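Local coordinates for A rubisco-like protein (Burkholderia fungorum, PDB 3NWR), which is a rubisco-like protein, related to the large chain of ribulose bisphosphate carboxylase and classed as a lyase, whose exact reaction is not established, at residues Trp402-Ala407 with Pro412-His417; Gly394-Arg399 with Met418-Arg423; Ser268-Leu273 with Arg309-Asp314. One frame throughout, in Å; residues are numbered along the deposited sequence.

Interaction 1: residues Trp402-Ala407 with Pro412-His417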
# COMPACT_ATOMS: atom_id res chain seq x y z
N TRP A 402 -17.85 -16.54 26.61
CA TRP A 402 -18.37 -15.18 26.62
C TRP A 402 -19.41 -14.96 27.73
O TRP A 402 -19.37 -13.94 28.42
CB TRP A 402 -18.91 -14.78 25.24
CG TRP A 402 -17.77 -14.41 24.34
CD1 TRP A 402 -17.29 -15.13 23.28
CD2 TRP A 402 -16.93 -13.26 24.46
NE1 TRP A 402 -16.21 -14.48 22.72
CE2 TRP A 402 -15.97 -13.33 23.42
CE3 TRP A 402 -16.90 -12.17 25.33
CZ2 TRP A 402 -14.98 -12.36 23.25
CZ3 TRP A 402 -15.92 -11.20 25.16
CH2 TRP A 402 -14.98 -11.30 24.11
N ALA A 403 -20.31 -15.92 27.91
CA ALA A 403 -21.29 -15.83 29.00
C ALA A 403 -20.58 -15.71 30.36
O ALA A 403 -20.97 -14.91 31.21
CB ALA A 403 -22.21 -17.03 28.97
N ALA A 404 -19.53 -16.50 30.54
CA ALA A 404 -18.76 -16.47 31.79
C ALA A 404 -18.14 -15.10 32.05
O ALA A 404 -18.31 -14.52 33.12
CB ALA A 404 -17.67 -17.54 31.76
N VAL A 405 -17.42 -14.57 31.07
CA VAL A 405 -16.72 -13.31 31.32
C VAL A 405 -17.68 -12.15 31.51
O VAL A 405 -17.42 -11.24 32.30
CB VAL A 405 -15.63 -13.00 30.25
CG1 VAL A 405 -14.73 -14.20 30.07
CG2 VAL A 405 -16.27 -12.58 28.92
N GLN A 406 -18.80 -12.18 30.80
CA GLN A 406 -19.80 -11.13 30.94
C GLN A 406 -20.48 -11.18 32.31
O GLN A 406 -20.87 -10.14 32.84
CB GLN A 406 -20.82 -11.20 29.80
CG GLN A 406 -20.21 -10.88 28.43
CD GLN A 406 -21.20 -11.01 27.29
OE1 GLN A 406 -20.92 -11.67 26.28
NE2 GLN A 406 -22.37 -10.39 27.43
N ALA A 407 -20.58 -12.38 32.87
CA ALA A 407 -21.16 -12.56 34.20
C ALA A 407 -20.12 -12.34 35.29
O ALA A 407 -20.45 -12.25 36.46
CB ALA A 407 -21.78 -13.95 34.33
N PRO A 412 -12.50 -21.33 34.36
CA PRO A 412 -12.40 -22.67 34.95
C PRO A 412 -13.44 -22.93 36.04
O PRO A 412 -13.67 -24.09 36.37
CB PRO A 412 -10.99 -22.70 35.56
CG PRO A 412 -10.23 -21.64 34.79
CD PRO A 412 -11.26 -20.56 34.55
N VAL A 413 -14.04 -21.88 36.59
CA VAL A 413 -15.16 -22.06 37.52
C VAL A 413 -16.43 -22.38 36.73
O VAL A 413 -17.14 -23.35 37.01
CB VAL A 413 -15.38 -20.81 38.40
CG1 VAL A 413 -16.65 -20.96 39.23
CG2 VAL A 413 -14.19 -20.59 39.33
N TYR A 414 -16.72 -21.57 35.71
CA TYR A 414 -17.91 -21.78 34.89
C TYR A 414 -17.87 -23.13 34.18
O TYR A 414 -18.91 -23.76 33.96
CB TYR A 414 -18.01 -20.65 33.87
CG TYR A 414 -19.38 -20.42 33.28
CD1 TYR A 414 -20.46 -20.11 34.09
CD2 TYR A 414 -19.57 -20.43 31.90
CE1 TYR A 414 -21.72 -19.87 33.55
CE2 TYR A 414 -20.83 -20.17 31.35
CZ TYR A 414 -21.89 -19.90 32.18
OH TYR A 414 -23.15 -19.65 31.66
N ALA A 415 -16.67 -23.58 33.82
CA ALA A 415 -16.49 -24.85 33.13
C ALA A 415 -17.03 -26.03 33.93
O ALA A 415 -17.39 -27.06 33.37
CB ALA A 415 -15.01 -25.08 32.81
N GLU A 416 -17.06 -25.87 35.25
CA GLU A 416 -17.60 -26.92 36.11
C GLU A 416 -19.09 -27.12 35.85
O GLU A 416 -19.64 -28.19 36.13
CB GLU A 416 -17.34 -26.59 37.58
CG GLU A 416 -15.87 -26.67 37.96
CD GLU A 416 -15.30 -28.05 37.74
OE1 GLU A 416 -15.79 -29.00 38.40
OE2 GLU A 416 -14.38 -28.20 36.92
N HIS A 417 -19.73 -26.08 35.29
CA HIS A 417 -21.16 -26.09 34.96
C HIS A 417 -21.39 -26.39 33.47
O HIS A 417 -22.52 -26.67 33.06
CB HIS A 417 -21.78 -24.72 35.27
CG HIS A 417 -21.67 -24.28 36.70
ND1 HIS A 417 -22.11 -25.04 37.76
CD2 HIS A 417 -21.21 -23.12 37.24
CE1 HIS A 417 -21.90 -24.39 38.89
NE2 HIS A 417 -21.36 -23.22 38.60

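Interaction 2: residues Gly394-Arg399 with Met418-Arg423. With SO4 (sulfate ion), chain C.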
# COMPACT_ATOMS: atom_id res chain seq x y z
N GLY A 394 -17.84 -26.65 19.58
CA GLY A 394 -16.84 -25.60 19.53
C GLY A 394 -17.46 -24.22 19.66
O GLY A 394 -17.03 -23.39 20.48
N VAL A 395 -18.47 -23.95 18.85
CA VAL A 395 -19.16 -22.67 18.95
C VAL A 395 -19.73 -22.49 20.35
O VAL A 395 -19.62 -21.42 20.95
CB VAL A 395 -20.26 -22.54 17.88
CG1 VAL A 395 -21.05 -21.26 18.09
CG2 VAL A 395 -19.62 -22.57 16.47
N THR A 396 -20.31 -23.56 20.89
CA THR A 396 -20.88 -23.48 22.22
C THR A 396 -19.82 -23.18 23.27
O THR A 396 -20.06 -22.39 24.18
CB THR A 396 -21.65 -24.76 22.56
OG1 THR A 396 -22.76 -24.87 21.65
CG2 THR A 396 -22.18 -24.73 24.00
N SER A 397 -18.64 -23.79 23.14
CA SER A 397 -17.57 -23.51 24.09
C SER A 397 -17.20 -22.03 24.09
O SER A 397 -16.95 -21.43 25.13
CB SER A 397 -16.34 -24.39 23.83
OG SER A 397 -15.60 -23.97 22.69
N VAL A 398 -17.18 -21.42 22.91
CA VAL A 398 -16.85 -20.01 22.80
C VAL A 398 -17.97 -19.14 23.38
O VAL A 398 -17.71 -18.18 24.11
CB VAL A 398 -16.54 -19.64 21.34
CG1 VAL A 398 -16.48 -18.13 21.16
CG2 VAL A 398 -15.23 -20.30 20.90
N ARG A 399 -19.22 -19.49 23.07
CA ARG A 399 -20.37 -18.77 23.62
C ARG A 399 -20.42 -18.88 25.15
O ARG A 399 -20.75 -17.91 25.83
CB ARG A 399 -21.67 -19.29 23.00
CG ARG A 399 -21.86 -18.91 21.53
CD ARG A 399 -22.25 -17.43 21.40
NE ARG A 399 -23.55 -17.19 22.00
CZ ARG A 399 -24.71 -17.41 21.38
NH1 ARG A 399 -24.72 -17.84 20.12
NH2 ARG A 399 -25.86 -17.19 22.02
N MET A 418 -20.33 -26.33 32.67
CA MET A 418 -20.46 -26.19 31.21
C MET A 418 -19.53 -27.12 30.45
O MET A 418 -18.36 -26.80 30.24
CB MET A 418 -20.16 -24.74 30.83
CG MET A 418 -21.13 -23.73 31.43
SD MET A 418 -22.73 -23.73 30.62
CE MET A 418 -23.76 -23.00 31.90
N PRO A 419 -20.05 -28.27 30.00
CA PRO A 419 -19.24 -29.36 29.45
C PRO A 419 -18.45 -28.99 28.20
O PRO A 419 -17.29 -29.37 28.08
CB PRO A 419 -20.29 -30.43 29.12
CG PRO A 419 -21.43 -30.14 30.02
CD PRO A 419 -21.47 -28.65 30.15
N GLU A 420 -19.07 -28.24 27.29
CA GLU A 420 -18.40 -27.87 26.06
C GLU A 420 -17.16 -27.02 26.36
O GLU A 420 -16.08 -27.26 25.81
CB GLU A 420 -19.36 -27.12 25.14
CG GLU A 420 -20.44 -28.00 24.52
CD GLU A 420 -21.68 -28.16 25.39
OE1 GLU A 420 -21.68 -27.71 26.55
OE2 GLU A 420 -22.67 -28.74 24.89
N LEU A 421 -17.34 -26.03 27.23
CA LEU A 421 -16.24 -25.19 27.69
C LEU A 421 -15.15 -25.99 28.41
O LEU A 421 -13.95 -25.85 28.13
CB LEU A 421 -16.77 -24.09 28.60
CG LEU A 421 -15.73 -23.15 29.22
CD1 LEU A 421 -14.92 -22.45 28.12
CD2 LEU A 421 -16.41 -22.14 30.12
N ARG A 422 -15.57 -26.85 29.33
CA ARG A 422 -14.62 -27.67 30.08
C ARG A 422 -13.78 -28.53 29.14
O ARG A 422 -12.55 -28.61 29.27
CB ARG A 422 -15.37 -28.55 31.09
CG ARG A 422 -14.47 -29.23 32.12
CD ARG A 422 -15.30 -29.87 33.22
NE ARG A 422 -16.18 -30.93 32.72
CZ ARG A 422 -17.51 -30.86 32.68
NH1 ARG A 422 -18.15 -29.78 33.12
NH2 ARG A 422 -18.21 -31.88 32.21
N ARG A 423 -14.44 -29.15 28.17
CA ARG A 423 -13.75 -29.98 27.18
C ARG A 423 -12.78 -29.16 26.32
O ARG A 423 -11.69 -29.62 25.99
CB ARG A 423 -14.77 -30.69 26.29
CG ARG A 423 -15.56 -31.77 26.99
CD ARG A 423 -14.70 -32.99 27.23
NE ARG A 423 -14.25 -33.59 25.98
CZ ARG A 423 -14.87 -34.60 25.38
NH1 ARG A 423 -15.96 -35.13 25.92
NH2 ARG A 423 -14.40 -35.09 24.24
S SO4 C . -28.26 -17.01 19.05
O1 SO4 C . -28.40 -17.65 20.36
O2 SO4 C . -28.17 -15.57 19.24
O3 SO4 C . -29.42 -17.34 18.23
O4 SO4 C . -27.04 -17.50 18.42
O HOH W 1 -23.19 -27.70 21.77

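Interaction 3: residues Ser268-Leu273 with Arg309-Asp314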
# COMPACT_ATOMS: atom_id res chain seq x y z
N SER A 268 -8.58 5.06 -3.12
CA SER A 268 -9.38 5.58 -4.23
C SER A 268 -10.53 4.64 -4.59
O SER A 268 -11.67 5.08 -4.81
CB SER A 268 -8.50 5.79 -5.47
OG SER A 268 -7.51 6.76 -5.19
N ALA A 269 -10.23 3.35 -4.66
CA ALA A 269 -11.25 2.36 -4.99
C ALA A 269 -12.25 2.18 -3.86
O ALA A 269 -13.46 2.12 -4.09
CB ALA A 269 -10.61 1.02 -5.34
N ILE A 270 -11.75 2.07 -2.63
CA ILE A 270 -12.65 1.78 -1.53
C ILE A 270 -13.62 2.92 -1.24
O ILE A 270 -14.80 2.68 -0.97
CB ILE A 270 -11.89 1.34 -0.26
CG1 ILE A 270 -11.10 0.05 -0.53
CG2 ILE A 270 -12.86 1.17 0.91
CD1 ILE A 270 -11.93 -1.16 -0.98
N GLN A 271 -13.14 4.16 -1.31
CA GLN A 271 -14.03 5.29 -1.07
C GLN A 271 -15.15 5.31 -2.12
O GLN A 271 -16.31 5.54 -1.80
CB GLN A 271 -13.28 6.62 -1.03
CG GLN A 271 -14.21 7.78 -0.70
CD GLN A 271 -13.51 9.10 -0.49
OE1 GLN A 271 -12.28 9.21 -0.57
NE2 GLN A 271 -14.30 10.13 -0.21
N SER A 272 -14.80 5.02 -3.37
CA SER A 272 -15.81 4.98 -4.42
C SER A 272 -16.80 3.83 -4.20
O SER A 272 -18.01 4.01 -4.34
CB SER A 272 -15.16 4.89 -5.80
OG SER A 272 -14.57 6.14 -6.13
N LEU A 273 -16.29 2.65 -3.85
CA LEU A 273 -17.14 1.49 -3.59
C LEU A 273 -18.09 1.80 -2.45
O LEU A 273 -19.26 1.43 -2.49
CB LEU A 273 -16.29 0.28 -3.23
CG LEU A 273 -17.04 -0.97 -2.77
CD1 LEU A 273 -17.93 -1.52 -3.89
CD2 LEU A 273 -16.03 -2.01 -2.31
N ARG A 309 -10.41 4.54 7.97
CA ARG A 309 -11.75 4.87 8.40
C ARG A 309 -12.36 6.02 7.58
O ARG A 309 -13.58 6.10 7.43
CB ARG A 309 -11.77 5.15 9.90
CG ARG A 309 -11.78 3.85 10.70
CD ARG A 309 -11.47 4.05 12.17
NE ARG A 309 -12.49 4.83 12.86
CZ ARG A 309 -12.46 5.08 14.16
NH1 ARG A 309 -13.43 5.79 14.73
NH2 ARG A 309 -11.46 4.60 14.90
N LEU A 310 -11.51 6.87 7.02
CA LEU A 310 -12.00 7.94 6.14
C LEU A 310 -12.63 7.40 4.86
O LEU A 310 -13.37 8.13 4.18
CB LEU A 310 -10.89 8.95 5.81
CG LEU A 310 -10.28 9.67 7.02
CD1 LEU A 310 -9.11 10.56 6.60
CD2 LEU A 310 -11.33 10.49 7.77
N SER A 311 -12.34 6.15 4.51
CA SER A 311 -12.98 5.55 3.32
C SER A 311 -14.34 4.95 3.63
O SER A 311 -15.07 4.53 2.73
CB SER A 311 -12.09 4.48 2.70
OG SER A 311 -12.06 3.31 3.51
N GLY A 312 -14.69 4.88 4.92
CA GLY A 312 -16.02 4.44 5.30
C GLY A 312 -16.17 2.97 5.62
O GLY A 312 -17.30 2.46 5.72
N VAL A 313 -15.05 2.26 5.79
CA VAL A 313 -15.12 0.85 6.18
C VAL A 313 -15.85 0.67 7.52
O VAL A 313 -15.85 1.56 8.37
CB VAL A 313 -13.73 0.20 6.25
CG1 VAL A 313 -13.07 0.25 4.87
CG2 VAL A 313 -12.86 0.88 7.30
N ASP A 314 -16.46 -0.50 7.71
CA ASP A 314 -17.27 -0.77 8.89
C ASP A 314 -16.56 -1.61 9.94
O ASP A 314 -16.86 -1.50 11.13
CB ASP A 314 -18.55 -1.49 8.47
CG ASP A 314 -19.47 -0.60 7.68
OD1 ASP A 314 -19.90 0.43 8.24
OD2 ASP A 314 -19.77 -0.92 6.51

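Interaction 1: residues Trp402-Ala407 with Pro412-His417
The phenol ring of Tyr-414 lies against the helix 391-407 at Ala-404, whose CA stands 4.0 Å above the ring plane, displaced from the ring centre toward the rim. The methyl of Ala-404 makes the closest approach, its CB 3.5 Å from CD2 of Tyr-414, and it also reaches CG and CB of the tyrosine, so that the CG-CD2 side of the ring and the CB stem rest on one alanine. Farther out, CB of Ala-403 comes obliquely to the far end of the ring, 3.9 Å from OH and 4.2 Å from CE2 of Tyr-414. The side chain extends outward because CG is anti to the backbone N (chi1 -159°), which carries the ring away from its own short helix 411-414 and across the two alanines. The small side chains are consistent with so near an approach, the CA atoms of Ala-404 and Tyr-414 being 6.2 Å apart. Leu-411 also packs on Ala-404, and Leu-421 of the helix 419-427 touches the tyrosine from another quarter. The contact therefore joins the C-terminal part of the helix 391-407 to the helical turn that follows it, within the catalytic domain and near its C-terminal end. No hydrogen bond links the two segments; they are held together by methyl-to-ring dispersion and burial of apolar surface, with the phenol oxygen meeting only carbon across this interface.

Interaction 2: residues Gly394-Arg399 with Met418-Arg423
Two helices at the C-terminal end of the rubisco-type TIM-barrel catalytic domain cross here almost at right angles, the helix 391-407 meeting the first turn of the helix 419-427 with an angle of 95° between their directions and an axis separation of 7.7 Å. This close crossing is centred on Ser-397 and Leu-421, whose CA atoms are 4.2 Å apart. CB of Ser-397 sits 3.5 Å from the carbonyl O of Glu-420, while the leucine's CD1 touches the serine carbonyl. The serine hydroxyl turns back into its own helix: with OG placed between the backbone N and the carbonyl carbon (chi1 75°), it donates to Gly-394 O at 2.7 Å, an acceptor already used by Val-398 N. At one flank the side chains of Thr-396 and Glu-420 cross obliquely, the methyl CG2 of Thr-396 lying 3.7 Å from CD of Glu-420. Their polar ends find other partners, OG1 with Ala-392 O and OE1 with Gln-400 NE2, although a water also joins Thr-396 OG1 to OE2 of Glu-420, weakly on the glutamate side. Elsewhere on the helix, Arg-399 grips a sulfate, probably from the crystallisation liquor, that Arg-161 and Arg-228 also bind. Its guanidinium presents an edge with two nitrogens: NH1 donates to O4 at 2.9 Å, and NH2 to the in-plane O1 at 3.1 Å with an N-H...O angle of 173°.

Interaction 3: residues Ser268-Leu273 with Arg309-Asp314
Ile-270 and Ser-311 form the tight part of this contact, where the helix 267-276 meets the turn that leads out of the helix 301-309. The branch methyl CG2 of Ile-270 presses on the serine, 3.5 Å from its OG and 3.8 Å from its CB. That methyl faces the turn because it is anti to the backbone N, whereas the longer CG1 arm leads away from the interface. The serine hydroxyl is not bonded to the helix; its partner is Trp-308 O, so across the contact OG offers only van der Waals surface.

Around this point the packing is looser. CG1 of Val-313 reaches the same isoleucine methyl at 4.1 Å, and Gln-271 comes no nearer than 4.0 Å, from its CA to Ser-311 O. The side chain of Gln-271 is nearest at its root, CB 4.5 Å from CB of Ser-311, and the amide end leads farther off. No hydrogen bond crosses between the segments, and Ser-311 O is buried without a polar partner in the model. The looser side is still not a solvent side, for all four touching residues are buried: Gln-271 packs on Leu-107 and on Asp-239 of the second subunit.

A type I beta turn runs from Arg-309 to Gly-312, closed by a 3.0 Å bond from Gly-312 N to Arg-309 O; Gly-312 then adopts a positive phi (94°). Behind the contact, Ile-270 rests on Leu-281 and Val-313 on Ala-283, both in strand 280-284 of the parallel sheet. Arg-274 ties to Asp-314 by a salt bridge and to Gly-312 O. The contact thus sits in the TIM-barrel-type catalytic domain, between the helix 267-276 and the entry to strand 315-319, with the helix 107-114 alongside.

How the interactions relate
From the N terminus, interaction 3 comes first: with 35 residues between its segments, its loop holds strand 280-284 and nearly all of helix 301-309, bringing helix 267-276 to the turn before strand 315-319. The rest of the parallel sheet leads to the helix 391-407, which both later contacts share. Interaction 2 closes an 18-residue loop from this helix to the helix 419-427, and interaction 1 closes a shorter one of four residues within it. These two touch, Ala-415 O meeting Arg-422 NH1 in a probable hydrogen bond and Ala-415 N packing against CD2 of Leu-421. Interaction 3 crosses neither; its centre lies 39 and 37 Å from those of interactions 1 and 2, beyond the chain's centre.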